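Local coordinates for protein L-lysine 6-monooxygenase involved in desferrioxamine biosynthesis (Erwinia amylovora CFBP1430, PDB 5O8P) that probably hydroxylates one terminal amine of cadaverine, using FAD and NADPH, in the biosynthesis of the siderophore desferrioxamine, at residues N116-W119 and N120-V123; V126-D130 and N131-Y135. All coordinates share one frame; numbering follows the deposited sequence.

Interaction 1. Residues N116-W119 and N120-V123. With FAD (flavin-adenine dinucleotide), chain C.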
loop_
_atom_site.group_PDB
_atom_site.type_symbol
_atom_site.label_atom_id
_atom_site.label_comp_id
_atom_site.label_asym_id
_atom_site.label_seq_id
_atom_site.Cartn_x
_atom_site.Cartn_y
_atom_site.Cartn_z
ATOM N N ASN B 116 7.906 -12.006 -39.908
ATOM C CA ASN B 116 9.344 -11.791 -40.147
ATOM C C ASN B 116 10.284 -12.651 -39.302
ATOM O O ASN B 116 11.487 -12.396 -39.291
ATOM C CB ASN B 116 9.709 -10.306 -40.020
ATOM C CG ASN B 116 9.191 -9.664 -38.750
ATOM O OD1 ASN B 116 8.624 -10.334 -37.882
ATOM N ND2 ASN B 116 9.364 -8.334 -38.642
ATOM N N LEU B 117 9.761 -13.673 -38.624
ATOM C CA LEU B 117 10.592 -14.549 -37.782
ATOM C C LEU B 117 10.881 -15.872 -38.476
ATOM O O LEU B 117 9.993 -16.416 -39.103
ATOM C CB LEU B 117 9.891 -14.823 -36.444
ATOM C CG LEU B 117 9.417 -13.587 -35.678
ATOM C CD1 LEU B 117 8.792 -14.006 -34.355
ATOM C CD2 LEU B 117 10.576 -12.605 -35.485
ATOM N N ARG B 118 12.113 -16.364 -38.353
ATOM C CA ARG B 118 12.525 -17.662 -38.879
ATOM C C ARG B 118 13.109 -18.505 -37.746
ATOM O O ARG B 118 14.267 -18.324 -37.348
ATOM C CB ARG B 118 13.575 -17.495 -39.997
ATOM C CG ARG B 118 13.187 -18.187 -41.287
ATOM C CD ARG B 118 12.648 -17.249 -42.347
ATOM N NE ARG B 118 11.393 -16.594 -41.978
ATOM C CZ ARG B 118 10.672 -15.803 -42.786
ATOM N NH1 ARG B 118 11.046 -15.565 -44.049
ATOM N NH2 ARG B 118 9.557 -15.246 -42.328
ATOM N N TRP B 119 12.305 -19.424 -37.223
ATOM C CA TRP B 119 12.753 -20.304 -36.135
ATOM C C TRP B 119 13.602 -21.466 -36.661
ATOM O O TRP B 119 13.731 -21.650 -37.865
ATOM C CB TRP B 119 11.548 -20.828 -35.345
ATOM C CG TRP B 119 10.757 -19.733 -34.718
ATOM C CD1 TRP B 119 9.554 -19.251 -35.133
ATOM C CD2 TRP B 119 11.139 -18.948 -33.589
ATOM N NE1 TRP B 119 9.156 -18.215 -34.329
ATOM C CE2 TRP B 119 10.108 -18.010 -33.367
ATOM C CE3 TRP B 119 12.253 -18.951 -32.736
ATOM C CZ2 TRP B 119 10.149 -17.082 -32.321
ATOM C CZ3 TRP B 119 12.306 -18.028 -31.700
ATOM C CH2 TRP B 119 11.258 -17.108 -31.496
ATOM N N ASN B 120 14.184 -22.240 -35.748
ATOM C CA ASN B 120 15.001 -23.418 -36.097
ATOM C C ASN B 120 16.138 -23.083 -37.075
ATOM O O ASN B 120 16.403 -23.818 -37.993
ATOM C CB ASN B 120 14.110 -24.557 -36.625
ATOM C CG ASN B 120 13.148 -25.083 -35.564
ATOM O OD1 ASN B 120 11.930 -25.047 -35.750
ATOM N ND2 ASN B 120 13.694 -25.553 -34.428
ATOM N N THR B 121 16.822 -21.976 -36.825
ATOM C CA THR B 121 17.853 -21.444 -37.712
ATOM C C THR B 121 19.062 -20.984 -36.897
ATOM O O THR B 121 19.084 -19.873 -36.365
ATOM C CB THR B 121 17.264 -20.254 -38.499
ATOM O OG1 THR B 121 15.977 -20.610 -39.007
ATOM C CG2 THR B 121 18.152 -19.841 -39.641
ATOM N N ARG B 122 20.050 -21.861 -36.771
ATOM C CA ARG B 122 21.259 -21.560 -36.005
ATOM C C ARG B 122 22.251 -20.885 -36.938
ATOM O O ARG B 122 22.679 -21.471 -37.927
ATOM C CB ARG B 122 21.863 -22.837 -35.406
ATOM C CG ARG B 122 23.113 -22.642 -34.554
ATOM C CD ARG B 122 23.495 -23.896 -33.789
ATOM N NE ARG B 122 23.894 -24.977 -34.708
ATOM C CZ ARG B 122 23.204 -26.104 -34.959
ATOM N NH1 ARG B 122 22.039 -26.379 -34.359
ATOM N NH2 ARG B 122 23.693 -26.989 -35.823
ATOM N N VAL B 123 22.594 -19.644 -36.629
ATOM C CA VAL B 123 23.635 -18.925 -37.361
ATOM C C VAL B 123 24.980 -19.482 -36.931
ATOM O O VAL B 123 25.243 -19.578 -35.731
ATOM C CB VAL B 123 23.569 -17.418 -37.083
ATOM C CG1 VAL B 123 24.791 -16.697 -37.646
ATOM C CG2 VAL B 123 22.277 -16.850 -37.654
HETATM P PA FAD C . 17.357 -13.988 -24.754
HETATM O O1A FAD C . 16.265 -14.830 -24.118
HETATM O O2A FAD C . 18.792 -14.201 -24.336
HETATM O O5B FAD C . 17.205 -14.226 -26.344
HETATM C C5B FAD C . 18.269 -14.711 -27.156
HETATM C C4B FAD C . 17.803 -15.680 -28.237
HETATM O O4B FAD C . 18.813 -15.775 -29.253
HETATM C C3B FAD C . 17.593 -17.094 -27.706
HETATM O O3B FAD C . 16.332 -17.583 -28.184
HETATM C C2B FAD C . 18.796 -17.881 -28.222
HETATM O O2B FAD C . 18.526 -19.263 -28.483
HETATM C C1B FAD C . 19.124 -17.152 -29.511
HETATM N N9A FAD C . 20.499 -17.350 -30.046
HETATM C C8A FAD C . 21.684 -17.218 -29.414
HETATM N N7A FAD C . 22.711 -17.486 -30.269
HETATM C C5A FAD C . 22.180 -17.794 -31.472
HETATM C C6A FAD C . 22.678 -18.181 -32.821
HETATM N N6A FAD C . 24.005 -18.298 -33.072
HETATM N N1A FAD C . 21.763 -18.410 -33.800
HETATM C C2A FAD C . 20.435 -18.304 -33.580
HETATM N N3A FAD C . 19.920 -17.966 -32.382
HETATM C C4A FAD C . 20.721 -17.701 -31.314
HETATM N N1 FAD C . 14.243 -7.680 -17.284
HETATM C C2 FAD C . 13.197 -6.841 -17.066
HETATM O O2 FAD C . 13.276 -5.673 -17.511
HETATM N N3 FAD C . 12.085 -7.227 -16.400
HETATM C C4 FAD C . 11.949 -8.469 -15.903
HETATM O O4 FAD C . 10.917 -8.800 -15.288
HETATM C C4X FAD C . 13.048 -9.448 -16.099
HETATM N N5 FAD C . 12.972 -10.712 -15.628
HETATM C C5X FAD C . 13.994 -11.579 -15.820
HETATM C C6 FAD C . 13.861 -12.868 -15.310
HETATM C C7 FAD C . 14.869 -13.815 -15.470
HETATM C C7M FAD C . 14.702 -15.205 -14.905
HETATM C C8 FAD C . 16.111 -13.434 -16.203
HETATM C C8M FAD C . 17.216 -14.439 -16.389
HETATM C C9 FAD C . 16.257 -12.144 -16.715
HETATM C C9A FAD C . 15.246 -11.177 -16.562
HETATM N N10 FAD C . 15.347 -9.839 -17.074
HETATM C C10 FAD C . 14.248 -8.964 -16.841
HETATM C "C1'" FAD C . 16.522 -9.324 -17.829
HETATM C "C2'" FAD C . 16.342 -9.438 -19.361
HETATM O "O2'" FAD C . 15.040 -8.957 -19.753
HETATM C "C3'" FAD C . 16.551 -10.862 -19.909
HETATM O "O3'" FAD C . 17.883 -11.320 -19.623
HETATM C "C4'" FAD C . 16.312 -10.975 -21.421
HETATM O "O4'" FAD C . 15.931 -12.317 -21.744
HETATM C "C5'" FAD C . 17.541 -10.603 -22.245
HETATM O "O5'" FAD C . 17.124 -10.218 -23.557
HETATM P P FAD C . 17.639 -11.020 -24.843
HETATM O O1P FAD C . 16.970 -10.423 -26.064
HETATM O O2P FAD C . 19.136 -10.988 -24.713
HETATM O O3P FAD C . 16.932 -12.441 -24.478
#
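N120 follows W119 at the turn between strand 117-118 and the strand that begins at T121, and its backbone angles are those of the left-handed helical region. That conformation swings the chain round, while the indole of W119 leads off the other way, toward I16 and D39. T121 comes next and makes the one hydrogen bond between 116-119 and 120-123: its OG1 donates to the carbonyl oxygen O of W119, 2.7 Å away, arriving from above the carbonyl plane. The first torsion puts OG1 beside the backbone N of T121 (chi1 -46°), close to the preceding carbonyls, with O of R118 at 3.3 Å from OG1. R122 passes the adenine with its backbone, CA lying 3.9 Å from FAD N1A, and its guanidinium forms a salt bridge with E124. V123 then hydrogen-bonds the adenine edge through its main chain, while its CB packs by N1A. Its N donates to FAD N1A at 3.2 Å and its O accepts from FAD N6A at the same distance, two fairly straight bonds (159° and 165°) that match the donor-acceptor pattern of adenine. Strand 117-118 runs parallel to strand 35-38, whose L38 touches T121 and V123; L117 packs on helix 18-27, and strand 134-141 flanks the outgoing strand through S139, T140 and V137.

Interaction 2. Residues V126-D130 and N131-Y135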
loop_
_atom_site.group_PDB
_atom_site.type_symbol
_atom_site.label_atom_id
_atom_site.label_comp_id
_atom_site.label_asym_id
_atom_site.label_seq_id
_atom_site.Cartn_x
_atom_site.Cartn_y
_atom_site.Cartn_z
ATOM N N VAL B 126 29.384 -15.535 -39.867
ATOM C CA VAL B 126 29.049 -14.276 -40.522
ATOM C C VAL B 126 30.326 -13.700 -41.105
ATOM O O VAL B 126 31.384 -13.814 -40.501
ATOM C CB VAL B 126 28.433 -13.255 -39.536
ATOM C CG1 VAL B 126 28.059 -11.975 -40.259
ATOM C CG2 VAL B 126 27.209 -13.835 -38.843
ATOM N N SER B 127 30.222 -13.080 -42.271
ATOM C CA SER B 127 31.375 -12.487 -42.941
ATOM C C SER B 127 30.942 -11.293 -43.780
ATOM O O SER B 127 29.759 -11.173 -44.124
ATOM C CB SER B 127 32.067 -13.537 -43.814
ATOM O OG SER B 127 31.126 -14.184 -44.656
ATOM N N TYR B 128 31.899 -10.409 -44.075
ATOM C CA TYR B 128 31.653 -9.234 -44.911
ATOM C C TYR B 128 32.143 -9.490 -46.315
ATOM O O TYR B 128 33.329 -9.726 -46.531
ATOM C CB TYR B 128 32.346 -7.983 -44.359
ATOM C CG TYR B 128 31.974 -6.708 -45.107
ATOM C CD1 TYR B 128 30.674 -6.199 -45.047
ATOM C CD2 TYR B 128 32.904 -6.031 -45.899
ATOM C CE1 TYR B 128 30.305 -5.054 -45.723
ATOM C CE2 TYR B 128 32.548 -4.874 -46.588
ATOM C CZ TYR B 128 31.243 -4.389 -46.495
ATOM O OH TYR B 128 30.884 -3.242 -47.169
ATOM N N ASP B 129 31.220 -9.423 -47.264
ATOM C CA ASP B 129 31.526 -9.600 -48.679
ATOM C C ASP B 129 32.003 -8.279 -49.277
ATOM O O ASP B 129 31.200 -7.370 -49.469
ATOM C CB ASP B 129 30.269 -10.095 -49.389
ATOM C CG ASP B 129 30.557 -10.676 -50.744
ATOM O OD1 ASP B 129 31.195 -9.973 -51.590
ATOM O OD2 ASP B 129 30.115 -11.841 -50.935
ATOM N N ASP B 130 33.297 -8.168 -49.571
ATOM C CA ASP B 130 33.858 -6.910 -50.100
ATOM C C ASP B 130 33.265 -6.536 -51.457
ATOM O O ASP B 130 33.053 -5.360 -51.737
ATOM C CB ASP B 130 35.382 -6.984 -50.235
ATOM C CG ASP B 130 36.082 -7.123 -48.908
ATOM O OD1 ASP B 130 35.930 -6.230 -48.043
ATOM O OD2 ASP B 130 36.807 -8.124 -48.743
ATOM N N ASN B 131 32.989 -7.549 -52.277
ATOM C CA ASN B 131 32.485 -7.351 -53.636
ATOM C C ASN B 131 31.010 -6.939 -53.669
ATOM O O ASN B 131 30.658 -6.000 -54.379
ATOM C CB ASN B 131 32.762 -8.600 -54.493
ATOM C CG ASN B 131 34.257 -8.771 -54.826
ATOM O OD1 ASN B 131 34.641 -9.733 -55.493
ATOM N ND2 ASN B 131 35.100 -7.839 -54.366
ATOM N N LEU B 132 30.160 -7.610 -52.892
ATOM C CA LEU B 132 28.743 -7.209 -52.750
ATOM C C LEU B 132 28.531 -6.032 -51.780
ATOM O O LEU B 132 27.451 -5.451 -51.754
ATOM C CB LEU B 132 27.871 -8.391 -52.299
ATOM C CG LEU B 132 27.465 -9.447 -53.325
ATOM C CD1 LEU B 132 26.835 -10.641 -52.618
ATOM C CD2 LEU B 132 26.502 -8.906 -54.377
ATOM N N GLN B 133 29.545 -5.696 -50.981
ATOM C CA GLN B 133 29.474 -4.608 -49.989
ATOM C C GLN B 133 28.392 -4.803 -48.901
ATOM O O GLN B 133 27.781 -3.842 -48.442
ATOM C CB GLN B 133 29.346 -3.235 -50.686
ATOM C CG GLN B 133 30.637 -2.762 -51.342
ATOM C CD GLN B 133 31.583 -2.127 -50.342
ATOM O OE1 GLN B 133 31.396 -0.977 -49.943
ATOM N NE2 GLN B 133 32.600 -2.879 -49.921
ATOM N N CYS B 134 28.190 -6.049 -48.474
ATOM C CA CYS B 134 27.192 -6.380 -47.462
ATOM C C CYS B 134 27.618 -7.588 -46.612
ATOM O O CYS B 134 28.688 -8.157 -46.823
ATOM C CB CYS B 134 25.850 -6.643 -48.144
ATOM S SG CYS B 134 25.716 -8.289 -48.874
ATOM N N TYR B 135 26.778 -7.956 -45.641
ATOM C CA TYR B 135 27.075 -9.059 -44.717
ATOM C C TYR B 135 26.418 -10.365 -45.179
ATOM O O TYR B 135 25.282 -10.382 -45.675
ATOM C CB TYR B 135 26.671 -8.698 -43.278
ATOM C CG TYR B 135 27.599 -7.664 -42.661
ATOM C CD1 TYR B 135 28.813 -8.041 -42.084
ATOM C CD2 TYR B 135 27.281 -6.309 -42.692
ATOM C CE1 TYR B 135 29.684 -7.100 -41.543
ATOM C CE2 TYR B 135 28.142 -5.357 -42.162
ATOM C CZ TYR B 135 29.345 -5.751 -41.582
ATOM O OH TYR B 135 30.186 -4.792 -41.056
#
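Y128 and Y135 face each other as a non-hydrogen-bonded antiparallel pair in the beta hairpin of strands 121-129 and 134-141, and their rings form an edge-to-face stack. The edge of Y128 points at the face of Y135, centroids 5.0 Å apart and planes at 58°. CD1 of Y128 does the touching: it stands over the centre of the Y135 ring, with CZ of Y135 at 3.7 Å. The two first torsions bring this about, CG of Y128 lying anti to its backbone N (chi1 -173°) and CG of Y135 beside its own. R356 adds to the cluster from outside, making a cation-pi contact with Y128 and a hydrogen bond to the hydroxyl of Y135.

Past the tyrosines the strands are joined by D129 N donating to C134 O, a bond of 2.9 Å. Q133 and C134 both lie opposite D129, a G1 beta bulge, and Q133 takes the left-handed helical conformation expected at its first position. The Q133 side chain bends back over the turn and crosses the Y128 ring obliquely, amide and ring planes steeply inclined, while its NE2 donates to D130 O at 3.1 Å. On the other face of the hairpin D129 works with both its oxygens. OD2 pairs with R136 in a salt bridge, and the L132 side chain crosses that of D129, with CD1 near OD2, while OD1 turns into the loop. There L132 N, 2.9 Å from D129 OD1, donates to it almost straight, at 175°, reaching the oxygen from above the carboxylate plane.

How the interactions relate
Strand 121-129 serves both interactions: interaction 1 lies at its start, beside the FAD, and interaction 2 at its far end, where the chain turns back into strand 134-141. Their centres are about 21 Å apart. Both are partly buried, but interaction 2 carries exposed residues, D130 to Q133, at its tip and lies farther from the chain centre, about 31 Å against 20 Å. The chemistry of interaction 1 is a threonine hydroxyl bonded to a carbonyl, and main-chain recognition of adenine. Interaction 2 relies more on side chains, with an edge-to-face tyrosine pair just before the turn, Y135 buried and Y128 partly exposed, and hydrogen bonds of a carboxylate and a side-chain amide around the tip.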